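Local atomic coordinates of putative ferredoxin (Rhodopseudomonas palustris, PDB entry 4ID8), a protein that binds a [3Fe-4S] cluster and probably serves as an electron-transfer ferredoxin associated with the cytochrome P450 CYP194A4. Residues 18-30 against 44-58. Sequence-based numbering, arbitrary orientation.
With F3S (Fe3-s4 cluster), chain B.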
ATOM      1  N   ALA A  18      -8.641  -4.214  -0.884  1.00 21.27           N
ATOM      2  CA  ALA A  18      -8.468  -3.115  -1.805  1.00 22.08           C
ATOM      3  C   ALA A  18      -8.661  -1.705  -1.196  1.00 22.16           C
ATOM      4  O   ALA A  18      -8.855  -0.736  -1.947  1.00 21.31           O
ATOM      5  CB  ALA A  18      -9.322  -3.308  -3.128  1.00 22.54           C
ATOM      6  N   ARG A  19      -8.574  -1.588   0.137  1.00 22.21           N
ATOM      7  CA  ARG A  19      -8.718  -0.288   0.784  1.00 23.07           C
ATOM      8  C   ARG A  19      -7.531   0.591   0.423  1.00 23.66           C
ATOM      9  O   ARG A  19      -7.696   1.798   0.177  1.00 23.58           O
ATOM     10  CB  ARG A  19      -8.824  -0.430   2.315  1.00 24.29           C
ATOM     11  CG  ARG A  19     -10.012  -1.314   2.822  1.00 23.89           C
ATOM     12  CD  ARG A  19     -10.389  -1.091   4.320  1.00 26.99           C
ATOM     13  NE  ARG A  19     -11.240   0.099   4.509  1.00 32.31           N
ATOM     14  CZ  ARG A  19     -12.531   0.213   4.150  1.00 32.16           C
ATOM     15  NH1 ARG A  19     -13.177  -0.799   3.570  1.00 31.15           N
ATOM     16  NH2 ARG A  19     -13.178   1.366   4.346  1.00 32.43           N
ATOM     17  N   CYS A  20      -6.343  -0.030   0.413  1.00 22.93           N
ATOM     18  CA  CYS A  20      -5.093   0.609   0.028  1.00 22.86           C
ATOM     19  C   CYS A  20      -5.212   1.268  -1.352  1.00 23.93           C
ATOM     20  O   CYS A  20      -4.759   2.410  -1.569  1.00 23.05           O
ATOM     21  CB  CYS A  20      -3.948  -0.426   0.000  1.00 22.65           C
ATOM     22  SG  CYS A  20      -4.245  -1.900  -1.061  1.00 20.21           S
ATOM     23  N   LYS A  21      -5.804   0.523  -2.282  1.00 24.62           N
ATOM     24  CA  LYS A  21      -6.011   1.001  -3.615  1.00 25.31           C
ATOM     25  C   LYS A  21      -7.103   2.065  -3.713  1.00 26.47           C
ATOM     26  O   LYS A  21      -6.956   3.016  -4.488  1.00 26.90           O
ATOM     27  CB  LYS A  21      -6.236  -0.180  -4.571  1.00 25.40           C
ATOM     28  CG  LYS A  21      -6.556   0.220  -6.044  1.00 25.44           C
ATOM     29  CD  LYS A  21      -5.319   0.395  -6.854  1.00 22.38           C
ATOM     30  CE  LYS A  21      -5.577   1.341  -7.981  1.00 21.56           C
ATOM     31  NZ  LYS A  21      -4.190   1.658  -8.329  1.00 23.10           N
ATOM     32  N   ALA A  22      -8.190   1.948  -2.954  1.00 27.20           N
ATOM     33  CA  ALA A  22      -9.159   3.058  -2.934  1.00 28.66           C
ATOM     34  C   ALA A  22      -8.616   4.334  -2.324  1.00 29.26           C
ATOM     35  O   ALA A  22      -9.038   5.362  -2.737  1.00 30.74           O
ATOM     36  CB  ALA A  22     -10.475   2.682  -2.232  1.00 28.95           C
ATOM     37  N   LEU A  23      -7.726   4.266  -1.337  1.00 29.65           N
ATOM     38  CA  LEU A  23      -7.130   5.468  -0.667  1.00 30.53           C
ATOM     39  C   LEU A  23      -5.955   6.128  -1.378  1.00 29.94           C
ATOM     40  O   LEU A  23      -5.789   7.332  -1.333  1.00 30.21           O
ATOM     41  CB  LEU A  23      -6.695   5.183   0.786  1.00 30.14           C
ATOM     42  CG  LEU A  23      -7.824   4.694   1.705  1.00 34.01           C
ATOM     43  CD1 LEU A  23      -7.314   4.193   3.019  1.00 35.22           C
ATOM     44  CD2 LEU A  23      -8.971   5.740   1.900  1.00 34.31           C
ATOM     45  N   ALA A  24      -5.127   5.314  -2.002  1.00 29.15           N
ATOM     46  CA  ALA A  24      -3.897   5.794  -2.546  1.00 28.10           C
ATOM     47  C   ALA A  24      -3.657   5.005  -3.820  1.00 27.39           C
ATOM     48  O   ALA A  24      -2.758   4.172  -3.838  1.00 27.17           O
ATOM     49  CB  ALA A  24      -2.780   5.591  -1.547  1.00 27.94           C
ATOM     50  N   PRO A  25      -4.481   5.271  -4.871  1.00 26.47           N
ATOM     51  CA  PRO A  25      -4.423   4.618  -6.169  1.00 26.04           C
ATOM     52  C   PRO A  25      -3.043   4.775  -6.763  1.00 26.02           C
ATOM     53  O   PRO A  25      -2.556   3.910  -7.489  1.00 25.31           O
ATOM     54  CB  PRO A  25      -5.449   5.397  -7.020  1.00 25.86           C
ATOM     55  CG  PRO A  25      -6.188   6.273  -6.107  1.00 25.98           C
ATOM     56  CD  PRO A  25      -5.501   6.347  -4.824  1.00 25.90           C
ATOM     57  N   GLU A  26      -2.409   5.878  -6.398  1.00 26.49           N
ATOM     58  CA  GLU A  26      -1.101   6.290  -6.882  1.00 26.53           C
ATOM     59  C   GLU A  26       0.000   5.410  -6.334  1.00 25.47           C
ATOM     60  O   GLU A  26       1.068   5.357  -6.899  1.00 26.71           O
ATOM     61  CB  GLU A  26      -0.823   7.768  -6.506  1.00 27.05           C
ATOM     62  CG  GLU A  26      -1.949   8.783  -6.846  1.00 30.31           C
ATOM     63  CD  GLU A  26      -2.952   9.057  -5.677  1.00 36.11           C
ATOM     64  OE1 GLU A  26      -2.970   8.324  -4.653  1.00 32.18           O
ATOM     65  OE2 GLU A  26      -3.738  10.037  -5.788  1.00 39.13           O
ATOM     66  N   LEU A  27      -0.251   4.697  -5.254  1.00 23.60           N
ATOM     67  CA  LEU A  27       0.805   4.004  -4.581  1.00 21.41           C
ATOM     68  C   LEU A  27       0.745   2.473  -4.674  1.00 21.40           C
ATOM     69  O   LEU A  27       1.763   1.819  -4.472  1.00 21.72           O
ATOM     70  CB  LEU A  27       0.805   4.465  -3.103  1.00 22.05           C
ATOM     71  CG  LEU A  27       1.288   5.876  -2.736  1.00 21.70           C
ATOM     72  CD1 LEU A  27       1.032   6.158  -1.298  1.00 21.01           C
ATOM     73  CD2 LEU A  27       2.802   6.018  -3.036  1.00 21.24           C
ATOM     74  N   PHE A  28      -0.449   1.915  -4.904  1.00 20.62           N
ATOM     75  CA  PHE A  28      -0.695   0.464  -5.030  1.00 20.54           C
ATOM     76  C   PHE A  28      -1.296   0.109  -6.389  1.00 20.28           C
ATOM     77  O   PHE A  28      -1.989   0.914  -6.978  1.00 19.47           O
ATOM     78  CB  PHE A  28      -1.603   0.002  -3.908  1.00 19.25           C
ATOM     79  CG  PHE A  28      -1.104   0.424  -2.530  1.00 19.53           C
ATOM     80  CD1 PHE A  28      -0.293  -0.418  -1.783  1.00 18.78           C
ATOM     81  CD2 PHE A  28      -1.436   1.668  -1.994  1.00 16.40           C
ATOM     82  CE1 PHE A  28       0.184  -0.014  -0.539  1.00 19.02           C
ATOM     83  CE2 PHE A  28      -0.945   2.068  -0.779  1.00 16.54           C
ATOM     84  CZ  PHE A  28      -0.147   1.227  -0.040  1.00 15.84           C
ATOM     85  N   ASP A  29      -0.924  -1.054  -6.909  1.00 21.04           N
ATOM     86  CA  ASP A  29      -1.639  -1.707  -8.026  1.00 21.11           C
ATOM     87  C   ASP A  29      -2.122  -3.050  -7.557  1.00 20.95           C
ATOM     88  O   ASP A  29      -1.521  -3.697  -6.731  1.00 20.09           O
ATOM     89  CB  ASP A  29      -0.743  -1.932  -9.234  1.00 20.52           C
ATOM     90  CG  ASP A  29      -0.524  -0.666 -10.030  1.00 25.47           C
ATOM     91  OD1 ASP A  29      -1.447   0.179 -10.127  1.00 29.86           O
ATOM     92  OD2 ASP A  29       0.577  -0.489 -10.576  1.00 31.21           O
ATOM     93  N   LEU A  30      -3.246  -3.445  -8.096  1.00 21.29           N
ATOM     94  CA  LEU A  30      -3.841  -4.742  -7.810  1.00 21.15           C
ATOM     95  C   LEU A  30      -3.596  -5.713  -8.955  1.00 20.47           C
ATOM     96  O   LEU A  30      -3.805  -5.359 -10.125  1.00 19.92           O
ATOM     97  CB  LEU A  30      -5.350  -4.583  -7.647  1.00 19.43           C
ATOM     98  CG  LEU A  30      -5.832  -3.666  -6.572  1.00 21.08           C
ATOM     99  CD1 LEU A  30      -7.276  -3.816  -6.677  1.00 22.49           C
ATOM    100  CD2 LEU A  30      -5.326  -4.138  -5.215  1.00 19.90           C
ATOM    101  N   VAL A  44       7.708   7.098  -1.611  1.00 30.81           N
ATOM    102  CA  VAL A  44       6.499   7.844  -1.407  1.00 27.91           C
ATOM    103  C   VAL A  44       6.787   9.331  -1.594  1.00 27.22           C
ATOM    104  O   VAL A  44       7.615   9.867  -0.883  1.00 26.88           O
ATOM    105  CB  VAL A  44       5.986   7.603  -0.005  1.00 27.83           C
ATOM    106  CG1 VAL A  44       4.843   8.512   0.269  1.00 27.46           C
ATOM    107  CG2 VAL A  44       5.607   6.108   0.196  1.00 26.47           C
ATOM    108  N   PRO A  45       6.136   9.995  -2.578  1.00 26.31           N
ATOM    109  CA  PRO A  45       6.328  11.419  -2.788  1.00 25.66           C
ATOM    110  C   PRO A  45       5.729  12.264  -1.663  1.00 25.17           C
ATOM    111  O   PRO A  45       4.785  11.818  -0.995  1.00 23.93           O
ATOM    112  CB  PRO A  45       5.579  11.705  -4.080  1.00 25.47           C
ATOM    113  CG  PRO A  45       4.888  10.595  -4.414  1.00 25.82           C
ATOM    114  CD  PRO A  45       5.271   9.421  -3.608  1.00 25.89           C
ATOM    115  N   ALA A  46       6.293  13.472  -1.483  1.00 24.88           N
ATOM    116  CA  ALA A  46       5.958  14.394  -0.375  1.00 23.85           C
ATOM    117  C   ALA A  46       4.455  14.563  -0.279  1.00 23.40           C
ATOM    118  O   ALA A  46       3.879  14.460   0.791  1.00 22.82           O
ATOM    119  CB  ALA A  46       6.665  15.727  -0.575  1.00 23.75           C
ATOM    120  N   ASP A  47       3.798  14.743  -1.417  1.00 24.14           N
ATOM    121  CA  ASP A  47       2.328  14.866  -1.461  1.00 24.28           C
ATOM    122  C   ASP A  47       1.487  13.615  -1.192  1.00 23.88           C
ATOM    123  O   ASP A  47       0.274  13.709  -1.064  1.00 23.87           O
ATOM    124  CB  ASP A  47       1.895  15.493  -2.760  1.00 25.32           C
ATOM    125  CG  ASP A  47       2.121  14.579  -3.956  1.00 28.08           C
ATOM    126  OD1 ASP A  47       2.980  13.664  -3.916  1.00 26.07           O
ATOM    127  OD2 ASP A  47       1.402  14.778  -4.939  1.00 30.13           O
ATOM    128  N   LEU A  48       2.106  12.451  -1.042  1.00 23.59           N
ATOM    129  CA  LEU A  48       1.322  11.263  -0.761  1.00 23.71           C
ATOM    130  C   LEU A  48       1.711  10.626   0.543  1.00 24.15           C
ATOM    131  O   LEU A  48       1.373   9.494   0.778  1.00 24.25           O
ATOM    132  CB  LEU A  48       1.474  10.251  -1.892  1.00 23.40           C
ATOM    133  CG  LEU A  48       0.955  10.730  -3.246  1.00 24.14           C
ATOM    134  CD1 LEU A  48       1.296   9.705  -4.276  1.00 22.65           C
ATOM    135  CD2 LEU A  48      -0.539  10.977  -3.200  1.00 22.42           C
ATOM    136  N   ILE A  49       2.442  11.346   1.390  1.00 25.22           N
ATOM    137  CA  ILE A  49       3.040  10.771   2.612  1.00 25.41           C
ATOM    138  C   ILE A  49       1.948  10.432   3.582  1.00 25.33           C
ATOM    139  O   ILE A  49       1.955   9.388   4.229  1.00 24.82           O
ATOM    140  CB  ILE A  49       4.173  11.686   3.205  1.00 26.29           C
ATOM    141  CG1 ILE A  49       5.508  11.396   2.467  1.00 28.37           C
ATOM    142  CG2 ILE A  49       4.351  11.474   4.709  1.00 24.65           C
ATOM    143  CD1 ILE A  49       6.711  12.339   2.807  1.00 30.32           C
ATOM    144  N   ASP A  50       0.964  11.306   3.642  1.00 26.86           N
ATOM    145  CA  ASP A  50      -0.194  11.091   4.493  1.00 28.31           C
ATOM    146  C   ASP A  50      -1.115   9.968   4.015  1.00 27.91           C
ATOM    147  O   ASP A  50      -1.653   9.233   4.844  1.00 28.60           O
ATOM    148  CB  ASP A  50      -1.020  12.384   4.627  1.00 29.67           C
ATOM    149  CG  ASP A  50      -0.349  13.445   5.518  1.00 32.39           C
ATOM    150  OD1 ASP A  50       0.573  13.088   6.317  1.00 33.55           O
ATOM    151  OD2 ASP A  50      -0.776  14.623   5.387  1.00 36.47           O
ATOM    152  N   LYS A  51      -1.318   9.845   2.714  1.00 25.96           N
ATOM    153  CA  LYS A  51      -2.132   8.754   2.200  1.00 25.54           C
ATOM    154  C   LYS A  51      -1.491   7.402   2.379  1.00 24.50           C
ATOM    155  O   LYS A  51      -2.136   6.395   2.455  1.00 26.15           O
ATOM    156  CB  LYS A  51      -2.344   8.988   0.734  1.00 25.39           C
ATOM    157  CG  LYS A  51      -3.272  10.104   0.511  1.00 27.87           C
ATOM    158  CD  LYS A  51      -3.254  10.526  -0.935  1.00 35.79           C
ATOM    159  CE  LYS A  51      -4.127  11.793  -1.168  1.00 39.47           C
ATOM    160  NZ  LYS A  51      -5.273  11.831  -0.180  1.00 41.81           N
ATOM    161  N   ALA A  52      -0.184   7.389   2.361  1.00 23.73           N
ATOM    162  CA  ALA A  52       0.590   6.259   2.713  1.00 22.87           C
ATOM    163  C   ALA A  52       0.278   5.733   4.122  1.00 22.87           C
ATOM    164  O   ALA A  52      -0.177   4.612   4.272  1.00 22.57           O
ATOM    165  CB  ALA A  52       2.071   6.619   2.564  1.00 23.52           C
ATOM    166  N   TRP A  53       0.530   6.540   5.137  1.00 22.42           N
ATOM    167  CA  TRP A  53       0.229   6.163   6.519  1.00 23.97           C
ATOM    168  C   TRP A  53      -1.234   5.775   6.742  1.00 24.75           C
ATOM    169  O   TRP A  53      -1.531   4.949   7.596  1.00 25.83           O
ATOM    170  CB  TRP A  53       0.618   7.271   7.495  1.00 22.95           C
ATOM    171  CG  TRP A  53       2.087   7.472   7.625  1.00 23.32           C
ATOM    172  CD1 TRP A  53       2.771   8.561   7.232  1.00 20.89           C
ATOM    173  CD2 TRP A  53       3.052   6.558   8.181  1.00 23.90           C
ATOM    174  NE1 TRP A  53       4.103   8.408   7.500  1.00 23.17           N
ATOM    175  CE2 TRP A  53       4.315   7.182   8.073  1.00 25.88           C
ATOM    176  CE3 TRP A  53       2.974   5.276   8.743  1.00 26.12           C
ATOM    177  CZ2 TRP A  53       5.518   6.576   8.519  1.00 23.92           C
ATOM    178  CZ3 TRP A  53       4.181   4.659   9.200  1.00 27.70           C
ATOM    179  CH2 TRP A  53       5.427   5.319   9.061  1.00 27.47           C
ATOM    180  N   LEU A  54      -2.139   6.372   5.981  1.00 26.19           N
ATOM    181  CA  LEU A  54      -3.564   6.006   6.032  1.00 27.81           C
ATOM    182  C   LEU A  54      -3.853   4.640   5.464  1.00 27.14           C
ATOM    183  O   LEU A  54      -4.568   3.882   6.097  1.00 27.39           O
ATOM    184  CB  LEU A  54      -4.450   7.025   5.324  1.00 27.79           C
ATOM    185  CG  LEU A  54      -4.213   8.326   6.034  1.00 32.74           C
ATOM    186  CD1 LEU A  54      -4.820   9.518   5.229  1.00 39.94           C
ATOM    187  CD2 LEU A  54      -4.673   8.281   7.527  1.00 34.59           C
ATOM    188  N   ALA A  55      -3.318   4.365   4.268  1.00 25.94           N
ATOM    189  CA  ALA A  55      -3.458   3.063   3.661  1.00 24.88           C
ATOM    190  C   ALA A  55      -2.960   2.010   4.647  1.00 25.04           C
ATOM    191  O   ALA A  55      -3.657   1.020   4.955  1.00 24.30           O
ATOM    192  CB  ALA A  55      -2.735   3.002   2.317  1.00 23.84           C
ATOM    193  N   LYS A  56      -1.792   2.244   5.226  1.00 25.55           N
ATOM    194  CA  LYS A  56      -1.255   1.277   6.202  1.00 25.33           C
ATOM    195  C   LYS A  56      -2.168   1.136   7.418  1.00 26.12           C
ATOM    196  O   LYS A  56      -2.379   0.039   7.879  1.00 24.70           O
ATOM    197  CB  LYS A  56       0.150   1.663   6.605  1.00 25.79           C
ATOM    198  CG  LYS A  56       0.789   0.879   7.722  1.00 27.25           C
ATOM    199  CD  LYS A  56       2.146   1.481   8.032  1.00 28.88           C
ATOM    200  CE  LYS A  56       2.643   0.964   9.337  1.00 32.82           C
ATOM    201  NZ  LYS A  56       2.615  -0.529   9.357  1.00 36.77           N
ATOM    202  N   SER A  57      -2.734   2.243   7.916  1.00 27.69           N
ATOM    203  CA  SER A  57      -3.550   2.171   9.117  1.00 29.13           C
ATOM    204  C   SER A  57      -4.831   1.394   8.826  1.00 29.78           C
ATOM    205  O   SER A  57      -5.281   0.559   9.635  1.00 29.61           O
ATOM    206  CB  SER A  57      -3.910   3.563   9.573  1.00 29.18           C
ATOM    207  OG  SER A  57      -4.649   3.494  10.789  1.00 31.96           O
ATOM    208  N   ASN A  58      -5.382   1.679   7.639  1.00 30.19           N
ATOM    209  CA  ASN A  58      -6.624   1.096   7.124  1.00 30.41           C
ATOM    210  C   ASN A  58      -6.673  -0.374   6.648  1.00 29.14           C
ATOM    211  O   ASN A  58      -7.758  -0.965   6.624  1.00 29.04           O
ATOM    212  CB  ASN A  58      -7.177   2.004   6.047  1.00 30.59           C
ATOM    213  CG  ASN A  58      -8.355   2.751   6.538  1.00 34.48           C
ATOM    214  OD1 ASN A  58      -8.317   3.294   7.644  1.00 40.44           O
ATOM    215  ND2 ASN A  58      -9.452   2.708   5.785  1.00 36.73           N
TER
HETATM  216 FE1  F3S B 101      -4.480  -6.160   0.606  1.00 23.42          FE
HETATM  217 FE3  F3S B 101      -4.687  -3.617   0.328  1.00 21.93          FE
HETATM  218 FE4  F3S B 101      -4.739  -4.640   2.665  1.00 25.64          FE
HETATM  219  S1  F3S B 101      -5.639  -5.131  -0.976  1.00 22.70           S
HETATM  220  S2  F3S B 101      -5.731  -6.664   2.367  1.00 29.50           S
HETATM  221  S3  F3S B 101      -3.068  -4.636   1.294  1.00 24.69           S
HETATM  222  S4  F3S B 101      -6.124  -3.074   1.955  1.00 26.67           S
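Leu27 and Leu48 both swing CG beside their own backbone N (chi1 -72° and -63°), which lays the two chains alongside each other, running opposite ways. Leu27 CG lies 4.1 Å from Leu48 CD1. The Leu27 branches then part: CD1 meets Ala52 CB at 4.0 Å, while CD2 points to Val44 and the ring of Pro45. Leu48 CD1 also touches Glu26 CB at 3.6 Å.

Nearer the cluster, helices 19-23 and 49-58 run nearly antiparallel, their axes 8.8 Å apart at closest approach. Cys20 CA and Ala55 CA are 4.7 Å apart, which the small Ala55 probably permits. Ala55 CB comes within 3.7 Å of Phe28 CE2, oblique to the ring. Cys20 CB sits over the centre of one ring face. Ile7, Val9 and Ile64 add to the packing round Phe28. With chi1 55°, Cys20 SG points away from Ala55 and binds iron FE3.

Beyond Ala55, at the C-terminal end of helix 49-58, Leu23 CD1 packs 3.7 Å from Asn58 CB, the side chains at about a right angle. Asn58 ND2 lies at the edge of the Arg19 guanidinium, but ND2 and NE are both donors and do not bond.

Helix 49-58 leads to Cys59, another cluster-binding residue. The contact's core is apolar, and no hydrogen bond or salt bridge joins the segments. Shape and apolar packing therefore probably help hold Cys20 against the cluster.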